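Local coordinates for putative flagellar hook-associated protein (Vibrio parahaemolyticus, PDB 3PWX) that probably serves as a structural component of the bacterial flagellum, associated with its hook, at residues S21-Y26 / G209-N214; S48-S53 / R82-S87; S53-V58 / A182-M187. All blocks are in the same frame, centred on the assembly; numbering follows the deposited sequence.

Two long helices, 7-61 and 172-223, run side by side in opposite directions and set the layout. Interaction 1 joins them far from the bundle that houses the other two contacts; its centre is about 40 Å from that of interaction 2 and about 44 Å from that of interaction 3, on the opposite side of the chain's centre. Interactions 2 and 3 are neighbours, with centres about 9 Å apart, and share S53. Along the chain, 48-53 and 53-58 are followed by 82-87 and then 182-187, all between 21-26 and 209-214. Helix 7-61 takes part in all three, joining the next helix, 71-89, and the distant helix 172-223 into one elongated bundle.

Interaction 1 of 3, residues S21-Y26 / G209-N214; sequences SAIAQY and GAHSEN
H211 is the first residue of 209-214 to meet the facing helix, and it does so with both its ring and its backbone. Its CG lies anti to its own carbonyl carbon (chi1 -80°), which sends the imidazole toward Y26. There NE2 comes within 3.3 Å of Y26 CB, and CE1 lies 3.7 Å from Y26 CD2. The two ring planes are only 8° from parallel, but the rings are slid so far apart, with centroids at 5.4 Å, that they barely overlap; the imidazole rests mainly against the root of the tyrosine. The polar need of NE2 is met by the carbonyl of V130, a hydrogen bond that helps fix the rotation of the ring. On another flank of H211, the methyl CG2 of I23 lies 3.5 Å from the backbone O of H211 and 3.9 Å from its CB, with the two side chains lying alongside each other and pointing opposite ways. N214 closes the patch one turn on from H211: its CB is 3.9 Å from CD1 of I23. The other branch of that isoleucine runs out extended to reach it, roughly perpendicular to the asparagine side chain. No hydrogen bond joins the two segments, so the pairing rests on packing between antiparallel helices, with local axes 10.1 Å apart at 157°. Segment 21-26 belongs to a predicted coiled coil on helix 7-61, whose I30 and Q27 also touch H211, while E19 meets N214. Strand 127-131 packs beside the pair, with T129 against Y26 and A131 against H211, and L206 of the second subunit packs on A210.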
# COMPACT_ATOMS: atom_id res chain seq x y z
N SER A 21 1.95 13.09 17.61
CA SER A 21 2.56 13.67 16.42
C SER A 21 2.68 12.70 15.23
O SER A 21 2.56 13.13 14.07
CB SER A 21 3.94 14.24 16.76
OG SER A 21 4.77 14.25 15.61
N ALA A 22 2.90 11.42 15.50
CA ALA A 22 2.93 10.42 14.43
C ALA A 22 1.56 10.32 13.73
O ALA A 22 1.45 10.54 12.52
CB ALA A 22 3.39 9.07 14.97
N ILE A 23 0.51 10.04 14.50
CA ILE A 23 -0.87 10.09 14.02
C ILE A 23 -1.21 11.34 13.19
O ILE A 23 -1.81 11.26 12.07
CB ILE A 23 -1.84 9.94 15.19
CG1 ILE A 23 -1.48 8.69 16.03
CG2 ILE A 23 -3.28 9.89 14.73
CD1 ILE A 23 -2.38 8.49 17.32
N ALA A 24 -0.80 12.51 13.70
CA ALA A 24 -1.12 13.75 12.98
C ALA A 24 -0.38 13.72 11.65
O ALA A 24 -0.89 14.21 10.67
CB ALA A 24 -0.76 14.99 13.77
N GLN A 25 0.78 13.09 11.61
CA GLN A 25 1.48 13.00 10.35
C GLN A 25 0.78 12.03 9.39
O GLN A 25 0.59 12.36 8.20
CB GLN A 25 2.94 12.64 10.53
CG GLN A 25 3.73 13.11 9.32
CD GLN A 25 5.13 12.44 9.19
OE1 GLN A 25 5.49 11.90 8.11
NE2 GLN A 25 5.93 12.47 10.29
N TYR A 26 0.39 10.85 9.87
CA TYR A 26 -0.34 9.94 9.00
C TYR A 26 -1.60 10.57 8.47
O TYR A 26 -1.93 10.42 7.32
CB TYR A 26 -0.69 8.65 9.68
CG TYR A 26 0.51 7.80 10.03
CD1 TYR A 26 1.47 7.48 9.08
CD2 TYR A 26 0.65 7.26 11.30
CE1 TYR A 26 2.62 6.65 9.41
CE2 TYR A 26 1.78 6.45 11.63
CZ TYR A 26 2.75 6.16 10.68
OH TYR A 26 3.81 5.33 11.01
N GLY A 209 -10.28 7.03 10.15
CA GLY A 209 -11.19 6.81 11.28
C GLY A 209 -10.53 6.13 12.48
O GLY A 209 -10.77 6.48 13.64
N ALA A 210 -9.67 5.16 12.19
CA ALA A 210 -8.95 4.45 13.22
C ALA A 210 -7.91 5.38 13.89
O ALA A 210 -7.70 5.31 15.12
CB ALA A 210 -8.31 3.24 12.63
N HIS A 211 -7.27 6.23 13.07
CA HIS A 211 -6.34 7.25 13.57
C HIS A 211 -7.06 8.26 14.46
O HIS A 211 -6.49 8.76 15.41
CB HIS A 211 -5.72 8.00 12.40
CG HIS A 211 -4.59 7.28 11.74
ND1 HIS A 211 -3.69 6.50 12.44
CD2 HIS A 211 -4.18 7.25 10.45
CE1 HIS A 211 -2.81 5.99 11.60
NE2 HIS A 211 -3.07 6.44 10.39
N SER A 212 -8.31 8.57 14.12
CA SER A 212 -9.10 9.52 14.91
C SER A 212 -9.45 8.97 16.29
O SER A 212 -9.20 9.66 17.28
CB SER A 212 -10.36 9.95 14.14
OG SER A 212 -10.06 11.01 13.25
N GLU A 213 -10.00 7.75 16.36
CA GLU A 213 -10.18 7.03 17.63
C GLU A 213 -8.88 7.05 18.43
O GLU A 213 -8.84 7.51 19.57
CB GLU A 213 -10.56 5.57 17.40
CG GLU A 213 -11.63 5.33 16.36
CD GLU A 213 -12.56 4.16 16.72
OE1 GLU A 213 -13.69 4.15 16.20
OE2 GLU A 213 -12.19 3.28 17.54
N ASN A 214 -7.83 6.52 17.82
CA ASN A 214 -6.53 6.46 18.44
C ASN A 214 -6.12 7.75 19.09
O ASN A 214 -5.68 7.74 20.23
CB ASN A 214 -5.50 6.10 17.40
CG ASN A 214 -4.85 4.80 17.69
OD1 ASN A 214 -5.26 3.77 17.15
ND2 ASN A 214 -3.84 4.82 18.54

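Interaction 2 of 3, residues S48-S53 / R82-S87. Unlike the reference sequence in segment 48-53: S48 (reference Asn).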
# COMPACT_ATOMS: atom_id res chain seq x y z
N SER A 48 -13.38 10.80 -19.86
CA SER A 48 -14.57 10.03 -20.20
C SER A 48 -15.66 10.81 -20.95
O SER A 48 -16.33 10.23 -21.81
CB SER A 48 -15.16 9.37 -19.00
OG SER A 48 -15.94 10.32 -18.32
N GLU A 49 -15.85 12.10 -20.61
CA GLU A 49 -16.72 13.02 -21.43
C GLU A 49 -16.26 13.14 -22.86
O GLU A 49 -17.08 13.10 -23.79
CB GLU A 49 -16.82 14.41 -20.82
CG GLU A 49 -17.94 14.52 -19.75
CD GLU A 49 -17.66 15.63 -18.73
OE1 GLU A 49 -16.49 15.70 -18.26
OE2 GLU A 49 -18.59 16.41 -18.38
N SER A 50 -14.96 13.26 -23.04
CA SER A 50 -14.45 13.31 -24.37
C SER A 50 -14.66 11.99 -25.05
O SER A 50 -14.91 11.96 -26.23
CB SER A 50 -13.00 13.67 -24.40
OG SER A 50 -12.79 14.95 -23.87
N LEU A 51 -14.61 10.88 -24.34
CA LEU A 51 -14.76 9.62 -25.07
C LEU A 51 -16.20 9.45 -25.55
O LEU A 51 -16.45 8.92 -26.63
CB LEU A 51 -14.34 8.43 -24.23
CG LEU A 51 -12.84 8.32 -24.12
CD1 LEU A 51 -12.49 7.28 -22.98
CD2 LEU A 51 -12.22 7.94 -25.44
N LYS A 52 -17.12 9.95 -24.73
CA LYS A 52 -18.54 9.97 -24.97
C LYS A 52 -18.87 10.82 -26.24
O LYS A 52 -19.48 10.31 -27.18
CB LYS A 52 -19.17 10.52 -23.69
CG LYS A 52 -20.61 10.52 -23.60
CD LYS A 52 -21.18 9.13 -23.65
CE LYS A 52 -22.53 9.14 -24.40
NZ LYS A 52 -23.35 10.39 -24.20
N SER A 53 -18.43 12.07 -26.28
CA SER A 53 -18.67 12.91 -27.45
C SER A 53 -18.05 12.33 -28.71
O SER A 53 -18.63 12.39 -29.80
CB SER A 53 -18.17 14.32 -27.22
OG SER A 53 -18.50 14.73 -25.92
N ARG A 82 -10.05 14.32 -29.34
CA ARG A 82 -8.77 13.70 -29.43
C ARG A 82 -7.70 14.51 -28.71
O ARG A 82 -6.98 13.95 -27.87
CB ARG A 82 -8.38 13.43 -30.88
CG ARG A 82 -7.05 12.69 -31.03
CD ARG A 82 -6.49 12.91 -32.42
NE ARG A 82 -6.00 14.28 -32.58
CZ ARG A 82 -5.59 14.82 -33.74
NH1 ARG A 82 -5.21 16.08 -33.79
NH2 ARG A 82 -5.63 14.09 -34.84
N ASP A 83 -7.64 15.81 -28.95
CA ASP A 83 -6.55 16.60 -28.36
C ASP A 83 -6.75 16.77 -26.89
O ASP A 83 -5.83 16.56 -26.11
CB ASP A 83 -6.44 17.97 -29.02
CG ASP A 83 -5.99 17.89 -30.47
OD1 ASP A 83 -5.58 16.81 -30.96
OD2 ASP A 83 -6.07 18.96 -31.13
N SER A 84 -7.97 17.11 -26.53
CA SER A 84 -8.42 17.20 -25.15
C SER A 84 -8.13 15.93 -24.28
O SER A 84 -7.84 16.02 -23.08
CB SER A 84 -9.90 17.59 -25.19
OG SER A 84 -10.58 17.25 -23.99
N ILE A 85 -8.19 14.75 -24.89
CA ILE A 85 -7.87 13.51 -24.20
C ILE A 85 -6.36 13.38 -24.05
O ILE A 85 -5.87 12.89 -23.04
CB ILE A 85 -8.43 12.30 -24.95
CG1 ILE A 85 -9.91 12.13 -24.66
CG2 ILE A 85 -7.71 11.03 -24.62
CD1 ILE A 85 -10.69 11.50 -25.87
N GLU A 86 -5.62 13.85 -25.05
CA GLU A 86 -4.18 13.90 -24.92
C GLU A 86 -3.75 14.83 -23.80
O GLU A 86 -2.90 14.47 -23.02
CB GLU A 86 -3.54 14.35 -26.22
CG GLU A 86 -2.05 14.76 -26.06
CD GLU A 86 -1.43 15.02 -27.39
OE1 GLU A 86 -0.51 14.25 -27.79
OE2 GLU A 86 -1.92 15.97 -28.08
N SER A 87 -4.39 16.00 -23.71
CA SER A 87 -4.14 16.96 -22.62
C SER A 87 -4.40 16.47 -21.21
O SER A 87 -3.72 16.89 -20.26
CB SER A 87 -5.02 18.19 -22.77
OG SER A 87 -4.31 19.12 -23.54
O HOH W 1 -10.59 15.40 -22.03
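The first torsions of two serines turn their hydroxyls toward each other across the helices: S50 OG is anti to its carbonyl carbon (chi1 -62°), whereas S84 OG is anti to its backbone N (chi1 159°). The oxygens end 3.2 Å apart and share a water, which lies 2.9 Å from S50 OG and 2.7 Å from S84 OG and also donates weakly to the backbone O of S84. This small polar bridge sits beside an apolar one. I85 lays its longer branch over the base of S50, with CG1 and CD1 both 3.5 Å from S50 CB, and CD1 goes on to meet CD2 of L51 at 3.9 Å, the leucine side chain standing nearly square to that of I85. The antiparallel axes come within 9.2 Å, consistent with the small serines on this face. Away from the interface, R82 grips OD1 of D83 side-on through NE and NH1, and its NH2 makes a salt bridge to D159. Helix 71-89 thus packs on helix 7-61 with other helices closing around them: T186 and M187 of helix 172-223 cover L51, and L155 of helix 154-166 lies against I85.

Interaction 3 of 3, residues S53-V58 / A182-M187; sequences SMRDIV and AIDDTM
I183 pushes its CD1 methyl into the corner between M54 and R55, 3.7 Å from M54 CG and 3.9 Å from R55 CA. Its other branch, CG2, lies along the root of the arginine, 4.0 Å from both R55 CB and CG. The selenomethionine offers only the start of its chain to this methyl; with CG anti to the backbone N (chi1 173°) the chain runs on past I183, and the bend at chi3 turns only its last methyl, the side chain packing among L78, Y81 and I158. R55 behaves differently. With CG anti to the backbone N and the chain extended as far as NE, it passes over I183 and delivers its guanidinium to D184, the next residue of the facing helix. NE donates to D184 OD1 at 2.8 Å, using the syn lone pair of that oxygen, while NH2 adds weak bonds to both OD1 and OD2, the one to OD2 nearly straight although 3.3 Å long. OD1 lies 21° out of the guanidinium plane and the two flat groups are turned 38° apart, so the salt bridge is a twisted one rather than a coplanar pairing. It sits at the margin of the contact, whereas I183 and M54 are buried, so an apolar seam is bordered by an ion pair. Helices 71-89 and 154-166 pack against the pair, L161 of the latter meeting V58. With local axes antiparallel, 10.5 Å apart, this is the packing of an antiparallel helical bundle, consistent with flagellin-family proteins, in which a long N-terminal helix pairs with a long C-terminal one.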
# COMPACT_ATOMS: atom_id res chain seq x y z
N SER A 53 -18.43 12.07 -26.28
CA SER A 53 -18.67 12.91 -27.45
C SER A 53 -18.05 12.33 -28.71
O SER A 53 -18.63 12.39 -29.80
CB SER A 53 -18.17 14.32 -27.22
OG SER A 53 -18.50 14.73 -25.92
N MSE A 54 -16.86 11.76 -28.57
CA MSE A 54 -16.23 11.19 -29.73
C MSE A 54 -17.10 10.02 -30.20
O MSE A 54 -17.36 9.89 -31.38
CB MSE A 54 -14.83 10.80 -29.37
CG MSE A 54 -14.05 10.03 -30.37
SE MSE A 54 -12.23 9.85 -29.62
CE MSE A 54 -11.76 11.75 -29.63
N ARG A 55 -17.62 9.20 -29.28
CA ARG A 55 -18.44 8.08 -29.72
C ARG A 55 -19.78 8.50 -30.43
O ARG A 55 -20.23 7.84 -31.35
CB ARG A 55 -18.71 7.20 -28.57
CG ARG A 55 -19.02 5.81 -28.89
CD ARG A 55 -19.60 5.29 -27.60
NE ARG A 55 -19.95 3.87 -27.59
CZ ARG A 55 -21.19 3.38 -27.51
NH1 ARG A 55 -22.25 4.20 -27.45
NH2 ARG A 55 -21.34 2.05 -27.46
N ASP A 56 -20.38 9.60 -29.99
CA ASP A 56 -21.62 10.09 -30.53
C ASP A 56 -21.47 10.58 -31.98
O ASP A 56 -22.40 10.46 -32.80
CB ASP A 56 -22.11 11.24 -29.67
CG ASP A 56 -22.70 10.78 -28.34
OD1 ASP A 56 -22.94 9.57 -28.09
OD2 ASP A 56 -22.93 11.68 -27.52
N ILE A 57 -20.29 11.13 -32.26
CA ILE A 57 -19.92 11.62 -33.58
C ILE A 57 -19.67 10.48 -34.56
O ILE A 57 -20.19 10.49 -35.69
CB ILE A 57 -18.66 12.52 -33.51
CG1 ILE A 57 -18.99 13.88 -32.87
CG2 ILE A 57 -18.04 12.68 -34.89
CD1 ILE A 57 -17.75 14.60 -32.33
N VAL A 58 -18.86 9.52 -34.14
CA VAL A 58 -18.72 8.28 -34.87
C VAL A 58 -20.09 7.63 -35.11
O VAL A 58 -20.41 7.27 -36.25
CB VAL A 58 -17.78 7.33 -34.15
CG1 VAL A 58 -17.75 5.99 -34.84
CG2 VAL A 58 -16.40 7.96 -34.11
N ALA A 182 -12.75 0.43 -29.87
CA ALA A 182 -11.62 1.01 -29.17
C ALA A 182 -12.10 2.02 -28.16
O ALA A 182 -11.55 2.09 -27.00
CB ALA A 182 -10.64 1.61 -30.13
N ILE A 183 -13.12 2.79 -28.54
CA ILE A 183 -13.74 3.71 -27.59
C ILE A 183 -14.41 2.96 -26.45
O ILE A 183 -14.08 3.22 -25.31
CB ILE A 183 -14.76 4.66 -28.23
CG1 ILE A 183 -14.07 5.57 -29.25
CG2 ILE A 183 -15.43 5.47 -27.09
CD1 ILE A 183 -14.97 6.41 -30.12
N ASP A 184 -15.31 2.01 -26.74
CA ASP A 184 -15.87 1.17 -25.65
C ASP A 184 -14.82 0.59 -24.70
O ASP A 184 -15.05 0.60 -23.49
CB ASP A 184 -16.83 0.07 -26.13
CG ASP A 184 -18.04 0.65 -26.79
OD1 ASP A 184 -18.24 1.89 -26.65
OD2 ASP A 184 -18.80 -0.09 -27.45
N ASP A 185 -13.68 0.13 -25.23
CA ASP A 185 -12.66 -0.51 -24.36
C ASP A 185 -11.96 0.51 -23.48
O ASP A 185 -11.75 0.29 -22.26
CB ASP A 185 -11.62 -1.26 -25.18
CG ASP A 185 -12.20 -2.48 -25.86
OD1 ASP A 185 -13.26 -2.95 -25.36
OD2 ASP A 185 -11.61 -2.94 -26.87
N THR A 186 -11.61 1.64 -24.08
CA THR A 186 -10.95 2.66 -23.31
C THR A 186 -11.90 3.14 -22.21
O THR A 186 -11.53 3.24 -21.02
CB THR A 186 -10.35 3.77 -24.19
OG1 THR A 186 -9.51 3.15 -25.14
CG2 THR A 186 -9.46 4.70 -23.41
N MSE A 187 -13.13 3.33 -22.57
CA MSE A 187 -14.10 3.79 -21.61
C MSE A 187 -14.22 2.86 -20.41
O MSE A 187 -14.20 3.31 -19.25
CB MSE A 187 -15.46 3.99 -22.29
CG MSE A 187 -16.53 4.40 -21.30
SE MSE A 187 -16.42 6.30 -20.83
CE MSE A 187 -17.33 6.96 -22.52